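Local coordinates for protein SusD homolog (Bacteroides thetaiotaomicron, PDB 3SGH) that probably binds glycans at the cell surface as a SusD-like outer-membrane lipoprotein, in the manner of the starch-binding protein SusD, at residues Gln32-Gln37 / Ser244-Val249; Pro313-Tyr318 / Cys418-Met423. All blocks are in the same frame, centred on the assembly; numbering follows the deposited sequence.

Interaction 1: Gln32-Gln37 / Ser244-Val249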
loop_
_atom_site.group_PDB
_atom_site.type_symbol
_atom_site.label_atom_id
_atom_site.label_comp_id
_atom_site.label_asym_id
_atom_site.label_seq_id
_atom_site.Cartn_x
_atom_site.Cartn_y
_atom_site.Cartn_z
ATOM N N GLN A 32 6.818 13.323 -5.463
ATOM C CA GLN A 32 8.030 13.683 -6.175
ATOM C C GLN A 32 8.436 12.496 -7.054
ATOM O O GLN A 32 8.324 11.330 -6.651
ATOM C CB GLN A 32 9.111 14.086 -5.193
ATOM C CG GLN A 32 10.346 14.746 -5.827
ATOM C CD GLN A 32 11.397 13.789 -6.292
ATOM O OE1 GLN A 32 11.427 12.610 -5.879
ATOM N NE2 GLN A 32 12.303 14.286 -7.130
ATOM N N GLN A 33 8.969 12.771 -8.235
ATOM C CA GLN A 33 9.122 11.735 -9.227
ATOM C C GLN A 33 9.971 10.538 -8.770
ATOM O O GLN A 33 9.619 9.401 -9.081
ATOM C CB GLN A 33 9.636 12.316 -10.559
ATOM C CG GLN A 33 11.047 12.883 -10.471
ATOM C CD GLN A 33 11.328 13.878 -11.554
ATOM O OE1 GLN A 33 10.553 14.843 -11.764
ATOM N NE2 GLN A 33 12.396 13.647 -12.294
ATOM N N ASN A 34 11.064 10.781 -8.030
ATOM C CA ASN A 34 11.909 9.676 -7.562
ATOM C C ASN A 34 11.323 8.960 -6.357
ATOM O O ASN A 34 11.406 7.744 -6.284
ATOM C CB ASN A 34 13.301 10.195 -7.244
ATOM C CG ASN A 34 13.910 10.942 -8.440
ATOM O OD1 ASN A 34 14.182 12.129 -8.358
ATOM N ND2 ASN A 34 14.036 10.258 -9.562
ATOM N N ALA A 35 10.717 9.697 -5.437
ATOM C CA ALA A 35 9.946 9.090 -4.337
ATOM C C ALA A 35 8.852 8.188 -4.909
ATOM O O ALA A 35 8.665 7.081 -4.430
ATOM C CB ALA A 35 9.310 10.197 -3.457
ATOM N N CYS A 36 8.135 8.702 -5.922
ATOM C CA CYS A 36 7.079 7.952 -6.604
ATOM C C CYS A 36 7.623 6.653 -7.214
ATOM O O CYS A 36 7.063 5.579 -6.995
ATOM C CB CYS A 36 6.372 8.820 -7.648
ATOM S SG CYS A 36 4.898 8.033 -8.287
ATOM N N GLN A 37 8.738 6.732 -7.924
ATOM C CA GLN A 37 9.300 5.531 -8.493
ATOM C C GLN A 37 9.676 4.552 -7.395
ATOM O O GLN A 37 9.311 3.375 -7.462
ATOM C CB GLN A 37 10.494 5.779 -9.376
ATOM C CG GLN A 37 11.014 4.417 -9.965
ATOM C CD GLN A 37 11.910 4.626 -11.181
ATOM O OE1 GLN A 37 12.862 5.429 -11.138
ATOM N NE2 GLN A 37 11.606 3.906 -12.259
ATOM N N SER A 244 5.848 7.403 -15.872
ATOM C CA SER A 244 5.148 6.748 -16.973
ATOM C C SER A 244 5.618 7.284 -18.339
ATOM O O SER A 244 5.607 6.558 -19.346
ATOM C CB SER A 244 3.638 6.950 -16.825
ATOM O OG SER A 244 2.870 6.403 -17.881
ATOM N N GLY A 245 6.003 8.553 -18.358
ATOM C CA GLY A 245 6.478 9.215 -19.555
ATOM C C GLY A 245 7.869 8.783 -19.985
ATOM O O GLY A 245 8.207 8.898 -21.163
ATOM N N TRP A 246 8.663 8.261 -19.061
ATOM C CA TRP A 246 10.042 7.871 -19.365
ATOM C C TRP A 246 10.285 6.898 -20.525
ATOM O O TRP A 246 11.147 7.200 -21.373
ATOM C CB TRP A 246 10.804 7.472 -18.099
ATOM C CG TRP A 246 11.062 8.594 -17.151
ATOM C CD1 TRP A 246 11.109 9.935 -17.437
ATOM C CD2 TRP A 246 11.374 8.469 -15.765
ATOM N NE1 TRP A 246 11.375 10.644 -16.278
ATOM C CE2 TRP A 246 11.566 9.751 -15.255
ATOM C CE3 TRP A 246 11.482 7.378 -14.894
ATOM C CZ2 TRP A 246 11.873 9.974 -13.930
ATOM C CZ3 TRP A 246 11.792 7.598 -13.604
ATOM C CH2 TRP A 246 11.976 8.896 -13.118
ATOM N N PRO A 247 9.535 5.766 -20.631
ATOM C CA PRO A 247 8.569 5.172 -19.667
ATOM C C PRO A 247 9.231 4.138 -18.787
ATOM O O PRO A 247 10.128 3.449 -19.262
ATOM C CB PRO A 247 7.556 4.451 -20.574
ATOM C CG PRO A 247 8.373 4.049 -21.810
ATOM C CD PRO A 247 9.507 5.076 -21.935
ATOM N N GLU A 248 8.820 4.021 -17.528
ATOM C CA GLU A 248 9.301 2.963 -16.662
ATOM C C GLU A 248 8.223 2.313 -15.797
ATOM O O GLU A 248 8.551 1.468 -14.983
ATOM C CB GLU A 248 10.509 3.436 -15.832
ATOM C CG GLU A 248 11.753 3.718 -16.713
ATOM C CD GLU A 248 13.012 4.073 -15.951
ATOM O OE1 GLU A 248 13.044 3.960 -14.701
ATOM O OE2 GLU A 248 13.986 4.444 -16.648
ATOM N N VAL A 249 6.950 2.685 -16.000
ATOM C CA VAL A 249 5.835 2.032 -15.332
ATOM C C VAL A 249 4.638 1.916 -16.241
ATOM O O VAL A 249 4.348 2.826 -17.010
ATOM C CB VAL A 249 5.498 2.730 -13.961
ATOM C CG1 VAL A 249 4.854 4.125 -14.212
ATOM C CG2 VAL A 249 4.644 1.811 -13.064
HETATM O O HOH W 1 9.426 1.982 -12.369
HETATM O O HOH W 2 14.771 5.630 -13.241
#
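A polar surface contact joins Q37, on the helix 33-40, to W246 and E248 in the loop that follows helix 239-245. Q37 sends its CG anti to the backbone N (chi1 -179°) and stays extended from there, a reach that carries its amide across to the loop. NE2 of Q37 donates to OE1 of E248 at 2.8 Å, nearly straight at 172°, within the amide plane and onto the anti lone pair of the carboxylate. Glutamine suits the place because its amide both gives and takes: one water bridges NE2 to the backbone O of E248, and a second donates to both OE1 of Q37 and OE1 of E248. The same amide borders the indole, where OE1 of Q37 lies 3.5 Å from CZ3 of W246 at the ring edge, with the amide plane turned 56° from that of the ring. Farther round that edge, NE2 of Q33 stands 4.1 Å from CZ2 of W246. An alanine in place of Q37 would probably leave OE1 of E248 without this donor and break both water bridges. Around the contact, Q33 leans on I242 and Q37 on V243, both of helix 239-245, while strand 249-251, directly after E248, pairs antiparallel with strand 50-52.

Interaction 2: Pro313-Tyr318 / Cys418-Met423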
loop_
_atom_site.group_PDB
_atom_site.type_symbol
_atom_site.label_atom_id
_atom_site.label_comp_id
_atom_site.label_asym_id
_atom_site.label_seq_id
_atom_site.Cartn_x
_atom_site.Cartn_y
_atom_site.Cartn_z
ATOM N N PRO A 313 -4.241 14.516 -8.591
ATOM C CA PRO A 313 -3.588 14.371 -7.283
ATOM C C PRO A 313 -3.330 12.903 -6.947
ATOM O O PRO A 313 -4.228 12.054 -7.121
ATOM C CB PRO A 313 -4.623 14.977 -6.307
ATOM C CG PRO A 313 -5.965 14.697 -6.942
ATOM C CD PRO A 313 -5.667 14.865 -8.469
ATOM N N GLN A 314 -2.146 12.594 -6.429
ATOM C CA GLN A 314 -1.885 11.237 -5.973
ATOM C C GLN A 314 -2.725 10.896 -4.743
ATOM O O GLN A 314 -2.839 11.711 -3.820
ATOM C CB GLN A 314 -0.393 11.001 -5.737
ATOM C CG GLN A 314 0.349 10.982 -7.091
ATOM C CD GLN A 314 1.809 10.600 -7.024
ATOM O OE1 GLN A 314 2.549 10.914 -7.960
ATOM N NE2 GLN A 314 2.234 9.889 -5.956
ATOM N N PRO A 315 -3.337 9.696 -4.732
ATOM C CA PRO A 315 -4.174 9.226 -3.619
ATOM C C PRO A 315 -3.381 8.739 -2.416
ATOM O O PRO A 315 -2.233 8.275 -2.558
ATOM C CB PRO A 315 -4.935 8.050 -4.208
ATOM C CG PRO A 315 -4.081 7.550 -5.271
ATOM C CD PRO A 315 -3.354 8.730 -5.859
ATOM N N VAL A 316 -3.971 8.872 -1.233
ATOM C CA VAL A 316 -3.385 8.374 -0.003
ATOM C C VAL A 316 -4.256 7.222 0.540
ATOM O O VAL A 316 -3.773 6.107 0.710
ATOM C CB VAL A 316 -3.214 9.441 1.052
ATOM C CG1 VAL A 316 -2.569 8.798 2.337
ATOM C CG2 VAL A 316 -2.381 10.649 0.503
HETATM N N MSE A 317 -5.539 7.472 0.782
HETATM C CA MSE A 317 -6.369 6.458 1.376
HETATM C C MSE A 317 -7.807 6.718 1.027
HETATM O O MSE A 317 -8.279 7.858 1.174
HETATM C CB MSE A 317 -6.179 6.492 2.892
HETATM C CG MSE A 317 -7.019 5.456 3.629
HETATM SE SE MSE A 317 -6.865 5.742 5.603
HETATM C CE MSE A 317 -5.155 5.068 5.706
ATOM N N TYR A 318 -8.508 5.686 0.587
ATOM C CA TYR A 318 -9.873 5.814 0.113
ATOM C C TYR A 318 -10.894 5.355 1.122
ATOM O O TYR A 318 -10.658 4.411 1.876
ATOM C CB TYR A 318 -10.074 4.961 -1.131
ATOM C CG TYR A 318 -9.259 5.308 -2.357
ATOM C CD1 TYR A 318 -9.402 6.508 -3.009
ATOM C CD2 TYR A 318 -8.332 4.436 -2.844
ATOM C CE1 TYR A 318 -8.698 6.811 -4.147
ATOM C CE2 TYR A 318 -7.633 4.731 -4.022
ATOM C CZ TYR A 318 -7.832 5.899 -4.675
ATOM O OH TYR A 318 -7.103 6.140 -5.840
ATOM N N CYS A 418 -8.598 -0.327 -3.856
ATOM C CA CYS A 418 -7.506 0.484 -3.325
ATOM C C CYS A 418 -6.460 0.579 -4.407
ATOM O O CYS A 418 -5.516 -0.192 -4.424
ATOM C CB CYS A 418 -6.962 -0.145 -2.054
ATOM S SG CYS A 418 -8.248 -0.141 -0.711
ATOM N N TYR A 419 -6.670 1.502 -5.351
ATOM C CA TYR A 419 -5.849 1.602 -6.547
ATOM C C TYR A 419 -5.598 3.055 -6.905
ATOM O O TYR A 419 -6.558 3.883 -6.882
ATOM C CB TYR A 419 -6.515 0.898 -7.766
ATOM C CG TYR A 419 -5.896 1.277 -9.096
ATOM C CD1 TYR A 419 -4.785 0.582 -9.589
ATOM C CD2 TYR A 419 -6.412 2.322 -9.869
ATOM C CE1 TYR A 419 -4.181 0.935 -10.743
ATOM C CE2 TYR A 419 -5.798 2.688 -11.047
ATOM C CZ TYR A 419 -4.701 1.980 -11.478
ATOM O OH TYR A 419 -4.089 2.325 -12.627
ATOM N N PRO A 420 -4.336 3.387 -7.285
ATOM C CA PRO A 420 -3.101 2.633 -7.158
ATOM C C PRO A 420 -2.574 2.699 -5.721
ATOM O O PRO A 420 -2.512 3.784 -5.152
ATOM C CB PRO A 420 -2.118 3.357 -8.118
ATOM C CG PRO A 420 -2.792 4.601 -8.514
ATOM C CD PRO A 420 -4.092 4.725 -7.852
ATOM N N ASP A 421 -2.273 1.546 -5.133
ATOM C CA ASP A 421 -1.808 1.476 -3.745
ATOM C C ASP A 421 -0.612 0.526 -3.782
ATOM O O ASP A 421 -0.769 -0.629 -4.166
ATOM C CB ASP A 421 -2.892 0.937 -2.846
ATOM C CG ASP A 421 -2.471 0.888 -1.377
ATOM O OD1 ASP A 421 -1.365 0.384 -1.066
ATOM O OD2 ASP A 421 -3.283 1.347 -0.565
ATOM N N PRO A 422 0.574 1.005 -3.421
ATOM C CA PRO A 422 1.783 0.188 -3.610
ATOM C C PRO A 422 1.897 -1.014 -2.712
ATOM O O PRO A 422 2.584 -1.965 -3.064
ATOM C CB PRO A 422 2.915 1.145 -3.294
ATOM C CG PRO A 422 2.348 2.168 -2.400
ATOM C CD PRO A 422 0.872 2.333 -2.866
HETATM N N MSE A 423 1.240 -0.959 -1.554
HETATM C CA MSE A 423 1.431 -1.931 -0.490
HETATM C C MSE A 423 0.242 -2.849 -0.224
HETATM O O MSE A 423 0.450 -3.968 0.207
HETATM C CB MSE A 423 1.847 -1.236 0.800
HETATM C CG MSE A 423 2.054 -2.139 2.019
HETATM SE SE MSE A 423 3.293 -3.537 1.626
HETATM C CE MSE A 423 4.947 -2.600 2.172
HETATM O O HOH W 3 -2.516 3.558 1.042
#
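With its CG beside the backbone N and anti to the carbonyl carbon (chi1 -63°), Y318 swings its ring from the end of strand 314-317 toward the loop that links helix 403-417 to helix 424-432. The phenol OH donates to the backbone O of Y419 at 2.5 Å, a short bond, with the donor tilted 32° from the carbonyl plane. This carbonyl lies at the edge of the Y318 ring, where CA of C418 also sits, 4.1 Å from CD2 of Y318. Tyrosine fits here because its ring spans the gap and its hydroxyl still reaches a main-chain acceptor. The strand pairs antiparallel with strand 227-229, and V316 and M317 both face S227 in a classic beta bulge.

Beside this bond, CG of P315 rests 3.8 Å from CD of P420, the two pyrrolidine rings crossing at about a right angle. P420 follows a cis peptide bond, and its CD also lies over one face of the Y419 ring, offset toward the rim. Y419 turns away from the strand: its ring stacks with that of Y270, and its OH bonds to the carbonyl of the same residue. A water donates to O of V316 and, at 2.8 Å, to OD2 of D421. OD1 of D421 accepts from N of M423 at 3.0 Å and from N of N424, capping the turn into helix 424-432.

The contact thus mixes one short hydrogen bond to a main-chain carbonyl with proline packing and a water bridge to a carboxylate; the prolines, with no N-H to satisfy, offer each other rigid apolar surfaces.

In the fold
From the N terminus, the chain passes through 32-37 on helix 33-40 and runs some 200 residues, just over half of them helical, before 244-249 returns to it, so interaction 1 closes a long loop at the surface. Interaction 2 opens later, at 313-318, and closes about 100 residues on at 418-423. The two loops therefore follow in series, neither nesting nor crossing. Their centres lie 15 Å apart, with interaction 2 much nearer the centre of the chain. Helix 33-40 bridges them: SG of C36 packs 3.7 Å from OE1 of Q314. Together they tie this early helix to the region around helix 239-245, and strand 314-317 to the loop joining helix 403-417 to helix 424-432.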